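Local coordinates for protein alpha-galactosidase (Lactobacillus brevis, PDB 3MI6) that probably hydrolyses terminal, non-reducing alpha-D-galactose residues from alpha-galactosides such as galactose oligosaccharides, galactomannans and galactolipids, as a member of glycoside hydrolase family 36, at residues K74-S79 / I160-K165; F85-F90 / A261-Q266. One frame throughout, in Å; residues are numbered along the deposited sequence.

Interaction 1: K74-S79 / I160-K165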
loop_
_atom_site.group_PDB
_atom_site.type_symbol
_atom_site.label_atom_id
_atom_site.label_comp_id
_atom_site.label_asym_id
_atom_site.label_seq_id
_atom_site.Cartn_x
_atom_site.Cartn_y
_atom_site.Cartn_z
ATOM N N LYS D 74 -20.046 22.848 -9.577
ATOM C CA LYS D 74 -20.058 21.752 -10.532
ATOM C C LYS D 74 -20.793 22.114 -11.830
ATOM O O LYS D 74 -21.961 22.489 -11.825
ATOM C CB LYS D 74 -20.707 20.522 -9.922
ATOM C CG LYS D 74 -19.868 19.787 -8.903
ATOM C CD LYS D 74 -20.787 19.017 -7.971
ATOM C CE LYS D 74 -21.566 20.018 -7.150
ATOM N NZ LYS D 74 -22.698 19.413 -6.447
ATOM N N ALA D 75 -20.105 21.980 -12.954
ATOM C CA ALA D 75 -20.677 22.375 -14.225
ATOM C C ALA D 75 -20.974 21.186 -15.098
ATOM O O ALA D 75 -20.472 20.080 -14.879
ATOM C CB ALA D 75 -19.748 23.303 -14.941
ATOM N N GLU D 76 -21.773 21.435 -16.118
ATOM C CA GLU D 76 -22.205 20.390 -17.025
ATOM C C GLU D 76 -21.450 20.484 -18.350
ATOM O O GLU D 76 -21.266 19.497 -19.045
ATOM C CB GLU D 76 -23.706 20.517 -17.253
ATOM C CG GLU D 76 -24.313 19.367 -17.998
ATOM C CD GLU D 76 -24.401 18.100 -17.161
ATOM O OE1 GLU D 76 -24.013 18.130 -15.967
ATOM O OE2 GLU D 76 -24.871 17.077 -17.708
ATOM N N TYR D 77 -20.995 21.682 -18.687
ATOM C CA TYR D 77 -20.271 21.917 -19.926
ATOM C C TYR D 77 -19.657 23.285 -19.802
ATOM O O TYR D 77 -20.223 24.255 -20.264
ATOM C CB TYR D 77 -21.217 21.862 -21.142
ATOM C CG TYR D 77 -20.527 21.468 -22.422
ATOM C CD1 TYR D 77 -20.217 20.147 -22.686
ATOM C CD2 TYR D 77 -20.172 22.412 -23.354
ATOM C CE1 TYR D 77 -19.574 19.779 -23.839
ATOM C CE2 TYR D 77 -19.536 22.059 -24.509
ATOM C CZ TYR D 77 -19.234 20.742 -24.749
ATOM O OH TYR D 77 -18.586 20.392 -25.915
ATOM N N ALA D 78 -18.496 23.365 -19.170
ATOM C CA ALA D 78 -17.933 24.661 -18.809
ATOM C C ALA D 78 -16.928 25.273 -19.798
ATOM O O ALA D 78 -16.247 24.569 -20.549
ATOM C CB ALA D 78 -17.316 24.591 -17.411
ATOM N N SER D 79 -16.815 26.595 -19.758
ATOM C CA SER D 79 -15.817 27.308 -20.540
ATOM C C SER D 79 -14.763 27.900 -19.614
ATOM O O SER D 79 -14.942 27.959 -18.401
ATOM C CB SER D 79 -16.481 28.454 -21.287
ATOM O OG SER D 79 -17.009 29.376 -20.340
ATOM N N ILE D 160 -26.394 6.401 -19.963
ATOM C CA ILE D 160 -26.761 7.718 -20.462
ATOM C C ILE D 160 -25.746 8.064 -21.524
ATOM O O ILE D 160 -24.556 7.949 -21.272
ATOM C CB ILE D 160 -26.657 8.756 -19.349
ATOM C CG1 ILE D 160 -27.819 8.582 -18.359
ATOM C CG2 ILE D 160 -26.642 10.159 -19.924
ATOM C CD1 ILE D 160 -27.610 9.223 -17.015
ATOM N N VAL D 161 -26.207 8.453 -22.715
ATOM C CA VAL D 161 -25.325 8.829 -23.833
ATOM C C VAL D 161 -25.318 10.331 -24.038
ATOM O O VAL D 161 -26.373 10.941 -24.102
ATOM C CB VAL D 161 -25.794 8.223 -25.171
ATOM C CG1 VAL D 161 -24.913 8.718 -26.313
ATOM C CG2 VAL D 161 -25.782 6.724 -25.124
ATOM N N LYS D 162 -24.142 10.929 -24.175
ATOM C CA LYS D 162 -24.048 12.384 -24.287
ATOM C C LYS D 162 -23.343 12.832 -25.547
ATOM O O LYS D 162 -22.477 12.127 -26.059
ATOM C CB LYS D 162 -23.335 12.968 -23.064
ATOM C CG LYS D 162 -24.122 12.825 -21.768
ATOM C CD LYS D 162 -23.293 13.206 -20.566
ATOM C CE LYS D 162 -22.803 14.622 -20.644
ATOM N NZ LYS D 162 -22.120 14.950 -19.382
ATOM N N SER D 163 -23.736 13.999 -26.057
ATOM C CA SER D 163 -22.973 14.674 -27.109
ATOM C C SER D 163 -23.189 16.180 -27.087
ATOM O O SER D 163 -23.900 16.706 -26.232
ATOM C CB SER D 163 -23.302 14.124 -28.496
ATOM O OG SER D 163 -24.545 14.616 -28.969
ATOM N N ALA D 164 -22.567 16.868 -28.039
ATOM C CA ALA D 164 -22.747 18.301 -28.192
ATOM C C ALA D 164 -22.791 18.629 -29.668
ATOM O O ALA D 164 -22.105 17.996 -30.467
ATOM C CB ALA D 164 -21.621 19.062 -27.501
ATOM N N LYS D 165 -23.625 19.600 -30.029
ATOM C CA LYS D 165 -23.734 20.078 -31.406
ATOM C C LYS D 165 -23.695 21.578 -31.386
ATOM O O LYS D 165 -24.506 22.207 -30.713
ATOM C CB LYS D 165 -25.050 19.640 -32.024
ATOM C CG LYS D 165 -25.216 20.060 -33.461
ATOM C CD LYS D 165 -26.617 19.736 -33.949
ATOM C CE LYS D 165 -26.618 19.259 -35.396
ATOM N NZ LYS D 165 -28.003 19.169 -35.944
HETATM O O HOH W 1 -21.221 17.299 -20.182
#
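In the beta-rich N-terminal domain of this family 36 enzyme, E76 and Y77, in the loop between strands 31-36 and 90-93, reach K162 and A164 on strand 159-167. The backbones stay well apart: Y77 and A164, one of the closest pairs, have CA atoms 9.4 Å from each other, so side chains and a water span the gap. K162 is extended apart from one bend (chi3 59°), and its NZ faces E76 OE2 at 3.9 Å, a long salt bridge, the two side chains running obliquely to one another. Water 1 makes a second link. It accepts a hydrogen bond from K162 NZ at 2.6 Å and donates one to E76 O at 2.5 Å, so the ammonium of K162 is linked through water to the loop backbone and faces the E76 carboxylate at longer range. Y21 and Y151 both hydrogen-bond E76 OE2, and Y21 also bonds K162 NZ; the buried charges are thus embedded in a polar cluster, an environment consistent with both groups being ionised.

Y77 holds its CG anti to the backbone N (chi1 -154°), directing the ring at the strand. The phenol end lies obliquely against the A164 methyl, with A164 CB 3.7 Å from Y77 OH and 4.0 Å from Y77 CZ. The Y77 hydroxyl is hydrogen-bonded to L180 O, while L147 and L149 pack against the side chain. An alanine methyl set obliquely against a tyrosine's phenol end, beside a water-bridged ion pair, here joins a long loop to an antiparallel sheet in the galactose-mutarotase-like N-terminal domain.

Interaction 2: F85-F90 / A261-Q266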
loop_
_atom_site.group_PDB
_atom_site.type_symbol
_atom_site.label_atom_id
_atom_site.label_comp_id
_atom_site.label_asym_id
_atom_site.label_seq_id
_atom_site.Cartn_x
_atom_site.Cartn_y
_atom_site.Cartn_z
ATOM N N PHE D 85 -11.248 27.978 -13.393
ATOM C CA PHE D 85 -9.897 27.779 -13.905
ATOM C C PHE D 85 -9.550 26.311 -14.175
ATOM O O PHE D 85 -8.458 25.994 -14.641
ATOM C CB PHE D 85 -8.875 28.467 -13.008
ATOM C CG PHE D 85 -8.950 29.959 -13.069
ATOM C CD1 PHE D 85 -8.437 30.649 -14.170
ATOM C CD2 PHE D 85 -9.555 30.683 -12.046
ATOM C CE1 PHE D 85 -8.507 32.032 -14.247
ATOM C CE2 PHE D 85 -9.628 32.076 -12.115
ATOM C CZ PHE D 85 -9.103 32.747 -13.221
ATOM N N ARG D 86 -10.501 25.424 -13.912
ATOM C CA ARG D 86 -10.356 24.038 -14.303
ATOM C C ARG D 86 -10.352 23.930 -15.816
ATOM O O ARG D 86 -10.529 24.921 -16.513
ATOM C CB ARG D 86 -11.482 23.213 -13.715
ATOM C CG ARG D 86 -11.376 23.088 -12.236
ATOM C CD ARG D 86 -12.618 22.452 -11.678
ATOM N NE ARG D 86 -13.694 23.422 -11.573
ATOM C CZ ARG D 86 -14.913 23.144 -11.129
ATOM N NH1 ARG D 86 -15.228 21.910 -10.747
ATOM N NH2 ARG D 86 -15.822 24.110 -11.069
ATOM N N GLN D 87 -10.128 22.729 -16.324
ATOM C CA GLN D 87 -10.106 22.534 -17.759
ATOM C C GLN D 87 -11.509 22.712 -18.295
ATOM O O GLN D 87 -12.462 22.364 -17.627
ATOM C CB GLN D 87 -9.546 21.155 -18.106
ATOM C CG GLN D 87 -8.027 21.091 -18.015
ATOM C CD GLN D 87 -7.326 22.133 -18.905
ATOM O OE1 GLN D 87 -7.163 21.939 -20.122
ATOM N NE2 GLN D 87 -6.903 23.242 -18.294
ATOM N N PRO D 88 -11.644 23.294 -19.489
ATOM C CA PRO D 88 -12.978 23.520 -20.051
ATOM C C PRO D 88 -13.428 22.385 -20.941
ATOM O O PRO D 88 -12.605 21.615 -21.416
ATOM C CB PRO D 88 -12.788 24.781 -20.892
ATOM C CG PRO D 88 -11.391 24.707 -21.332
ATOM C CD PRO D 88 -10.609 24.049 -20.215
ATOM N N ALA D 89 -14.729 22.287 -21.157
ATOM C CA ALA D 89 -15.269 21.313 -22.089
ATOM C C ALA D 89 -15.106 21.800 -23.509
ATOM O O ALA D 89 -15.031 20.998 -24.435
ATOM C CB ALA D 89 -16.733 21.083 -21.824
ATOM N N PHE D 90 -15.083 23.114 -23.698
ATOM C CA PHE D 90 -14.999 23.660 -25.047
ATOM C C PHE D 90 -14.328 25.022 -24.989
ATOM O O PHE D 90 -14.129 25.555 -23.898
ATOM C CB PHE D 90 -16.404 23.808 -25.628
ATOM C CG PHE D 90 -17.158 24.964 -25.050
ATOM C CD1 PHE D 90 -17.857 24.826 -23.868
ATOM C CD2 PHE D 90 -17.131 26.200 -25.671
ATOM C CE1 PHE D 90 -18.535 25.880 -23.322
ATOM C CE2 PHE D 90 -17.808 27.266 -25.130
ATOM C CZ PHE D 90 -18.516 27.102 -23.946
ATOM N N ALA D 261 -9.742 12.658 -19.534
ATOM C CA ALA D 261 -9.031 13.511 -18.607
ATOM C C ALA D 261 -9.793 13.670 -17.321
ATOM O O ALA D 261 -11.003 13.895 -17.316
ATOM C CB ALA D 261 -8.726 14.860 -19.233
ATOM N N ILE D 262 -9.071 13.540 -16.220
ATOM C CA ILE D 262 -9.655 13.679 -14.905
ATOM C C ILE D 262 -8.826 14.634 -14.086
ATOM O O ILE D 262 -7.639 14.398 -13.856
ATOM C CB ILE D 262 -9.654 12.377 -14.181
ATOM C CG1 ILE D 262 -10.429 11.376 -14.980
ATOM C CG2 ILE D 262 -10.324 12.532 -12.860
ATOM C CD1 ILE D 262 -11.347 10.588 -14.094
ATOM N N GLU D 263 -9.468 15.701 -13.632
ATOM C CA GLU D 263 -8.791 16.748 -12.891
ATOM C C GLU D 263 -9.412 16.840 -11.513
ATOM O O GLU D 263 -10.630 16.873 -11.368
ATOM C CB GLU D 263 -8.908 18.086 -13.632
ATOM C CG GLU D 263 -8.037 19.201 -13.075
ATOM C CD GLU D 263 -8.232 20.506 -13.839
ATOM O OE1 GLU D 263 -9.259 20.595 -14.563
ATOM O OE2 GLU D 263 -7.370 21.425 -13.719
ATOM N N VAL D 264 -8.554 16.856 -10.508
ATOM C CA VAL D 264 -8.961 17.015 -9.122
ATOM C C VAL D 264 -8.548 18.419 -8.740
ATOM O O VAL D 264 -7.368 18.748 -8.770
ATOM C CB VAL D 264 -8.254 15.985 -8.220
ATOM C CG1 VAL D 264 -8.651 16.168 -6.776
ATOM C CG2 VAL D 264 -8.571 14.553 -8.702
ATOM N N ASP D 265 -9.522 19.252 -8.395
ATOM C CA ASP D 265 -9.246 20.662 -8.162
ATOM C C ASP D 265 -8.890 20.938 -6.715
ATOM O O ASP D 265 -8.778 20.021 -5.896
ATOM C CB ASP D 265 -10.434 21.536 -8.573
ATOM C CG ASP D 265 -11.601 21.438 -7.601
ATOM O OD1 ASP D 265 -11.731 20.388 -6.950
ATOM O OD2 ASP D 265 -12.401 22.395 -7.491
ATOM N N GLN D 266 -8.727 22.221 -6.414
ATOM C CA GLN D 266 -8.324 22.671 -5.086
ATOM C C GLN D 266 -9.257 22.211 -3.971
ATOM O O GLN D 266 -8.830 22.093 -2.837
ATOM C CB GLN D 266 -8.236 24.190 -5.076
ATOM C CG GLN D 266 -9.468 24.833 -5.692
ATOM C CD GLN D 266 -9.389 26.338 -5.739
ATOM O OE1 GLN D 266 -8.778 26.976 -4.871
ATOM N NE2 GLN D 266 -10.011 26.923 -6.763
#
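E263 has its CG anti to the backbone N (chi1 -170°) and continues fully extended, which carries its carboxylate across to the main chain at R86-Q87. There E263 OE1 accepts a hydrogen bond from Q87 N at 2.9 Å; the N-H...O angle of 167° makes it nearly straight, and the syn lone pair is the one used. E263 OE1 also lies 3.5 Å from R86 CB and 3.6 Å from Q87 CB, close to the roots of both neighbouring side chains. Q87 bends at chi2, and its side chain runs at about a right angle to that of E263.

The contact ties the loop leading into strand 90-93 to the end of strand 258-264, within an antiparallel sheet of the family 36 N-terminal domain. E263 is the second-last residue of the strand, and its backbone hydrogen-bonds that of R271 on the adjoining strand 270-274; R271 NH1 in turn hydrogen-bonds Q87 O.

Beyond the strand, D265 meets the aliphatic part of R86: D265 CB sits 3.9 Å from R86 CD. D265 OD2 lies over one face of the guanidinium, 4.3 Å from R86 NH1, with the guanidinium and carboxylate planes 22° apart. Because this oxygen is well out of the guanidinium plane, no N-H of R86 points at it, and the attraction is one of charge alone. The directed bonds of both groups go elsewhere: R86 NE forms a salt bridge with D84, R86 NH2 bonds I73 O, and D265 OD1 accepts from T269 N. The third subunit, another copy of the protein, approaches here, its R202 hydrogen-bonding Q266 O.

How the interactions relate
Interactions 1 and 2 fasten two pieces of the chain that follows strand 31-36, the second running into strand 90-93, to different sheets: interaction 1 to the sheet containing strand 159-167, interaction 2 to a separate sheet containing strand 258-264. Their centres are 13 Å apart, and their segments alternate along the chain. Segments 74-79 and 85-90 also touch directly. A78 O lies 2.8 Å from A89 N, a probable backbone hydrogen bond, and the rings of Y77 and F90 meet with planes about 10° apart, so Y77 connects the A164 contact to segment 85-90. Both contacts lie away from the predicted substrate-binding and catalytic residues, which include D479 and D549.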